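Long-range contacts in 6-phosphogluconate dehydrogenase (Decarboxylating) (Geobacter metallireducens, PDB 4E21), which probably catalyses the NADP-dependent oxidative decarboxylation of 6-phosphogluconate to ribulose 5-phosphate in the pentose phosphate pathway: residues 84-89 with 110-115; 136-141 with 201-206. One frame throughout, in Å; residues are numbered along the deposited sequence.

Contact 1: residues 84-89 with 110-115; sequences VVWLMV and IVIDGG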
loop_
_atom_site.group_PDB
_atom_site.type_symbol
_atom_site.label_atom_id
_atom_site.label_comp_id
_atom_site.label_asym_id
_atom_site.label_seq_id
_atom_site.Cartn_x
_atom_site.Cartn_y
_atom_site.Cartn_z
ATOM N N VAL B 84 -10.470 43.795 11.405
ATOM C CA VAL B 84 -9.791 42.520 11.179
ATOM C C VAL B 84 -10.350 41.456 12.128
ATOM O O VAL B 84 -10.119 41.515 13.343
ATOM C CB VAL B 84 -8.288 42.635 11.378
ATOM C CG1 VAL B 84 -7.644 41.216 11.440
ATOM C CG2 VAL B 84 -7.701 43.437 10.251
ATOM N N VAL B 85 -11.089 40.492 11.580
ATOM C CA VAL B 85 -11.732 39.464 12.403
ATOM C C VAL B 85 -11.175 38.056 12.150
ATOM O O VAL B 85 -11.277 37.541 11.043
ATOM C CB VAL B 85 -13.263 39.433 12.190
ATOM C CG1 VAL B 85 -13.925 38.398 13.134
ATOM C CG2 VAL B 85 -13.862 40.830 12.364
ATOM N N TRP B 86 -10.610 37.438 13.183
ATOM C CA TRP B 86 -10.043 36.091 13.081
ATOM C C TRP B 86 -10.988 35.046 13.681
ATOM O O TRP B 86 -11.462 35.212 14.812
ATOM C CB TRP B 86 -8.698 36.055 13.794
ATOM C CG TRP B 86 -7.820 34.894 13.435
ATOM C CD1 TRP B 86 -8.039 33.574 13.732
ATOM C CD2 TRP B 86 -6.561 34.945 12.747
ATOM N NE1 TRP B 86 -6.997 32.807 13.268
ATOM C CE2 TRP B 86 -6.082 33.621 12.655
ATOM C CE3 TRP B 86 -5.801 35.980 12.185
ATOM C CZ2 TRP B 86 -4.881 33.306 12.025
ATOM C CZ3 TRP B 86 -4.608 35.671 11.572
ATOM C CH2 TRP B 86 -4.157 34.342 11.494
ATOM N N LEU B 87 -11.293 33.992 12.918
ATOM C CA LEU B 87 -12.119 32.888 13.417
ATOM C C LEU B 87 -11.249 31.677 13.767
ATOM O O LEU B 87 -10.426 31.251 12.962
ATOM C CB LEU B 87 -13.195 32.471 12.403
ATOM C CG LEU B 87 -14.134 33.529 11.797
ATOM C CD1 LEU B 87 -15.057 32.910 10.762
ATOM C CD2 LEU B 87 -14.977 34.220 12.864
HETATM N N MSE B 88 -11.424 31.151 14.978
HETATM C CA MSE B 88 -10.849 29.873 15.400
HETATM C C MSE B 88 -11.977 29.035 15.995
HETATM O O MSE B 88 -11.894 28.587 17.141
HETATM C CB MSE B 88 -9.741 30.040 16.449
HETATM C CG MSE B 88 -8.368 30.418 15.918
HETATM SE SE MSE B 88 -7.835 29.445 14.299
HETATM C CE MSE B 88 -5.960 29.240 14.631
ATOM N N VAL B 89 -13.037 28.851 15.215
ATOM C CA VAL B 89 -14.157 28.009 15.622
ATOM C C VAL B 89 -14.120 26.652 14.896
ATOM O O VAL B 89 -13.358 26.472 13.943
ATOM C CB VAL B 89 -15.506 28.719 15.359
ATOM C CG1 VAL B 89 -15.578 30.010 16.142
ATOM C CG2 VAL B 89 -15.693 29.011 13.884
ATOM N N ILE B 110 -12.000 42.724 6.841
ATOM C CA ILE B 110 -11.341 41.464 6.527
ATOM C C ILE B 110 -11.722 40.414 7.573
ATOM O O ILE B 110 -11.641 40.672 8.790
ATOM C CB ILE B 110 -9.801 41.619 6.599
ATOM C CG1 ILE B 110 -9.302 42.618 5.567
ATOM C CG2 ILE B 110 -9.080 40.254 6.445
ATOM C CD1 ILE B 110 -7.826 42.935 5.719
ATOM N N VAL B 111 -12.124 39.236 7.099
ATOM C CA VAL B 111 -12.436 38.096 7.963
ATOM C C VAL B 111 -11.462 36.956 7.654
ATOM O O VAL B 111 -11.239 36.588 6.499
ATOM C CB VAL B 111 -13.907 37.624 7.778
ATOM C CG1 VAL B 111 -14.230 36.401 8.663
ATOM C CG2 VAL B 111 -14.858 38.745 8.094
ATOM N N ILE B 112 -10.848 36.422 8.691
ATOM C CA ILE B 112 -9.892 35.350 8.520
ATOM C C ILE B 112 -10.442 34.065 9.124
ATOM O O ILE B 112 -10.881 34.071 10.273
ATOM C CB ILE B 112 -8.576 35.715 9.195
ATOM C CG1 ILE B 112 -8.065 37.037 8.609
ATOM C CG2 ILE B 112 -7.547 34.555 9.067
ATOM C CD1 ILE B 112 -7.167 37.787 9.535
ATOM N N ASP B 113 -10.455 32.984 8.349
ATOM C CA ASP B 113 -10.772 31.656 8.901
ATOM C C ASP B 113 -9.468 30.877 9.063
ATOM O O ASP B 113 -8.809 30.505 8.083
ATOM C CB ASP B 113 -11.732 30.896 7.997
ATOM C CG ASP B 113 -12.052 29.501 8.520
ATOM O OD1 ASP B 113 -11.695 29.186 9.670
ATOM O OD2 ASP B 113 -12.678 28.719 7.776
ATOM N N GLY B 114 -9.074 30.682 10.310
ATOM C CA GLY B 114 -7.806 30.075 10.628
ATOM C C GLY B 114 -7.969 28.647 11.096
ATOM O O GLY B 114 -6.995 28.000 11.454
ATOM N N GLY B 115 -9.197 28.148 11.080
ATOM C CA GLY B 115 -9.460 26.796 11.536
ATOM C C GLY B 115 -9.250 25.769 10.440
ATOM O O GLY B 115 -8.640 26.054 9.407
#

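Contact 2: residues 136-141 with 201-206; sequences YVDVGT and GPSGAG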
loop_
_atom_site.group_PDB
_atom_site.type_symbol
_atom_site.label_atom_id
_atom_site.label_comp_id
_atom_site.label_asym_id
_atom_site.label_seq_id
_atom_site.Cartn_x
_atom_site.Cartn_y
_atom_site.Cartn_z
ATOM N N TYR B 136 -12.299 37.906 2.352
ATOM C CA TYR B 136 -12.230 36.664 3.124
ATOM C C TYR B 136 -10.883 35.938 2.947
ATOM O O TYR B 136 -10.524 35.541 1.834
ATOM C CB TYR B 136 -13.393 35.745 2.743
ATOM C CG TYR B 136 -13.605 34.565 3.678
ATOM C CD1 TYR B 136 -14.234 34.733 4.914
ATOM C CD2 TYR B 136 -13.213 33.276 3.312
ATOM C CE1 TYR B 136 -14.450 33.656 5.761
ATOM C CE2 TYR B 136 -13.427 32.200 4.156
ATOM C CZ TYR B 136 -14.046 32.402 5.377
ATOM O OH TYR B 136 -14.259 31.347 6.225
ATOM N N VAL B 137 -10.160 35.769 4.057
ATOM C CA VAL B 137 -8.814 35.190 4.054
ATOM C C VAL B 137 -8.741 33.839 4.782
ATOM O O VAL B 137 -9.184 33.721 5.930
ATOM C CB VAL B 137 -7.809 36.178 4.671
ATOM C CG1 VAL B 137 -6.399 35.619 4.620
ATOM C CG2 VAL B 137 -7.868 37.499 3.931
ATOM N N ASP B 138 -8.203 32.816 4.106
ATOM C CA ASP B 138 -8.033 31.499 4.729
ATOM C C ASP B 138 -6.610 31.302 5.235
ATOM O O ASP B 138 -5.634 31.569 4.531
ATOM C CB ASP B 138 -8.485 30.335 3.820
ATOM C CG ASP B 138 -7.817 30.350 2.439
ATOM O OD1 ASP B 138 -8.182 31.185 1.582
ATOM O OD2 ASP B 138 -6.941 29.501 2.195
ATOM N N VAL B 139 -6.495 30.879 6.482
ATOM C CA VAL B 139 -5.191 30.604 7.052
ATOM C C VAL B 139 -5.160 29.189 7.604
ATOM O O VAL B 139 -5.939 28.839 8.487
ATOM C CB VAL B 139 -4.783 31.633 8.150
ATOM C CG1 VAL B 139 -3.474 31.219 8.823
ATOM C CG2 VAL B 139 -4.630 33.019 7.552
ATOM N N GLY B 140 -4.293 28.359 7.038
ATOM C CA GLY B 140 -3.998 27.073 7.624
ATOM C C GLY B 140 -2.870 27.305 8.602
ATOM O O GLY B 140 -1.815 27.830 8.235
ATOM N N THR B 141 -3.088 26.946 9.859
ATOM C CA THR B 141 -2.059 27.173 10.853
ATOM C C THR B 141 -1.537 25.835 11.362
ATOM O O THR B 141 -2.290 24.877 11.564
ATOM C CB THR B 141 -2.533 28.124 11.996
ATOM O OG1 THR B 141 -2.741 27.390 13.202
ATOM C CG2 THR B 141 -3.810 28.852 11.609
ATOM N N GLY B 201 -1.563 31.611 -2.396
ATOM C CA GLY B 201 -2.376 31.746 -3.593
ATOM C C GLY B 201 -3.710 32.399 -3.296
ATOM O O GLY B 201 -3.916 32.936 -2.205
ATOM N N PRO B 202 -4.631 32.357 -4.263
ATOM C CA PRO B 202 -5.922 33.013 -4.048
ATOM C C PRO B 202 -6.769 32.205 -3.069
ATOM O O PRO B 202 -6.315 31.221 -2.504
ATOM C CB PRO B 202 -6.559 32.978 -5.439
ATOM C CG PRO B 202 -5.979 31.707 -6.054
ATOM C CD PRO B 202 -4.526 31.764 -5.607
ATOM N N SER B 203 -8.021 32.592 -2.901
ATOM C CA SER B 203 -8.855 31.977 -1.884
ATOM C C SER B 203 -8.800 30.420 -1.881
ATOM O O SER B 203 -8.910 29.768 -2.933
ATOM C CB SER B 203 -10.288 32.524 -2.027
ATOM O OG SER B 203 -11.161 31.941 -1.083
ATOM N N GLY B 204 -8.613 29.841 -0.693
ATOM C CA GLY B 204 -8.566 28.395 -0.518
ATOM C C GLY B 204 -7.153 27.821 -0.489
ATOM O O GLY B 204 -6.934 26.704 -0.014
ATOM N N ALA B 205 -6.186 28.583 -0.993
ATOM C CA ALA B 205 -4.838 28.071 -1.217
ATOM C C ALA B 205 -4.116 27.763 0.098
ATOM O O ALA B 205 -3.328 26.798 0.169
ATOM C CB ALA B 205 -4.023 29.031 -2.067
ATOM N N GLY B 206 -4.372 28.583 1.122
ATOM C CA GLY B 206 -3.788 28.377 2.435
ATOM C C GLY B 206 -4.272 27.059 3.038
ATOM O O GLY B 206 -3.472 26.264 3.528
HETATM O O HOH W 1 -10.230 32.677 1.134
#

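Contact 1: residues 84-89 with 110-115
I112 covers one face of the W86 indole: its CG2 methyl stands over the six-membered ring, 3.8 Å from the centroid and only 9° off the normal, a CH-pi contact. From the same side chain CD1 runs on to W86 CE3, at 3.5 Å, and also meets V84 CG1. In the plane of the indole, at its edge, lies SE of selenomethionine M88, while G114 CA approaches NE1 obliquely. W86 CG is anti to the backbone N (chi1 -163°) and beside the carbonyl carbon, which lets the ring reach across to I112. NE1 is buried without a polar partner in the model. M88, bent at chi2 and chi3, brings SE to 3.3 Å from G114 O; a side chain on G114 would run into NE1.

Beneath these groups the strands pair in parallel. V85 turns both N and O to strand 110-113, N donating to I110 O and O accepting from I112 N at 2.6 Å. L87 repeats the pattern, N to I112 O and O from G114 N at 3.0 Å, which carries the ladder past the end of strand 110-113. On the other face of the sheet L87 CD1 touches V111 CG1 at 4.2 Å, and M101 of helix 94-101 packs on V85, L87 and V111. The pair are the two strands of a beta-alpha-beta unit of the Rossmann-type coenzyme domain, with 94-101 as the connecting helix.

D113 OD1 accepts from G115 N, 3.1 Å away and 41° out of the carboxylate plane, closing an Asx turn, while OD2 is hydrogen-bonded to S117 OG. The core is thus almost wholly hydrocarbon and backbone bonds; polar side-chain chemistry gathers at the carboxy ends of the strands, where M88 also touches the glycine-rich turn probably used for the dinucleotide.

Contact 2: residues 136-141 with 201-206
D138 points its carboxylate from the strand into the turn that starts helix 205-232, and OD1 takes the G204 N-H at 2.7 Å. The bond is nearly straight (170°) but reaches OD1 from 45° above the carboxylate plane. CG sits between the backbone N and the carbonyl carbon (chi1 54°), which carries the group outward to the turn. OD2 accepts from H207 N and lies 2.9 Å from G206 N. G206 faces the strand without a side chain; a CB there would clash with D138 O.

The receiving element is a type II beta turn, P202 to A205, closed by A205 N to P202 O at 3.0 Å; G204, with a positive phi, is its third residue and the N-cap position of the helix that leads into the C-terminal helical region. The partial positive charge of that helix start would be expected to steady the carboxylate. An alanine in place of D138 would probably leave G204 N without OD1 and H207 N without OD2, and the water without one of its acceptors, with the turn less firmly tied to the strand.

Toward S203 the fit is looser and a water fills in. It donates to D138 OD1 at 2.6 Å and to Y136 O at 3.0 Å, and accepts from S203 OG at 2.5 Å, so OD1 is held by two donors while OG itself stays 4.1 Å from OD1. Farther out, exposed P202 turns away from the strand and packs on Y258 of the second subunit, whose hydroxyl is hydrogen-bonded to S203 O.

Overall arrangement
From the N terminus, the chain lays down strands 24-28 and 47-51 before 84-87, which goes beside 24-28. Contact 1 then closes a short loop of 20 residues, returning through helix 94-101 to strand 110-113. Helix 119-130 follows, and strand 135-142 adds the next parallel neighbour, V137 N and O probably bonding to V111 O and D113 N. Contact 2 opens on this strand and closes a loop of 59 residues through antiparallel strand 153-157 and then strand 197-201, outermost of the sheet within this chain, whose last residue begins the closing segment. The loops run in series, neither nesting nor crossing. Contact 1 builds the centre of the coenzyme domain's sheet; contact 2 joins that sheet to the long helix 205-232.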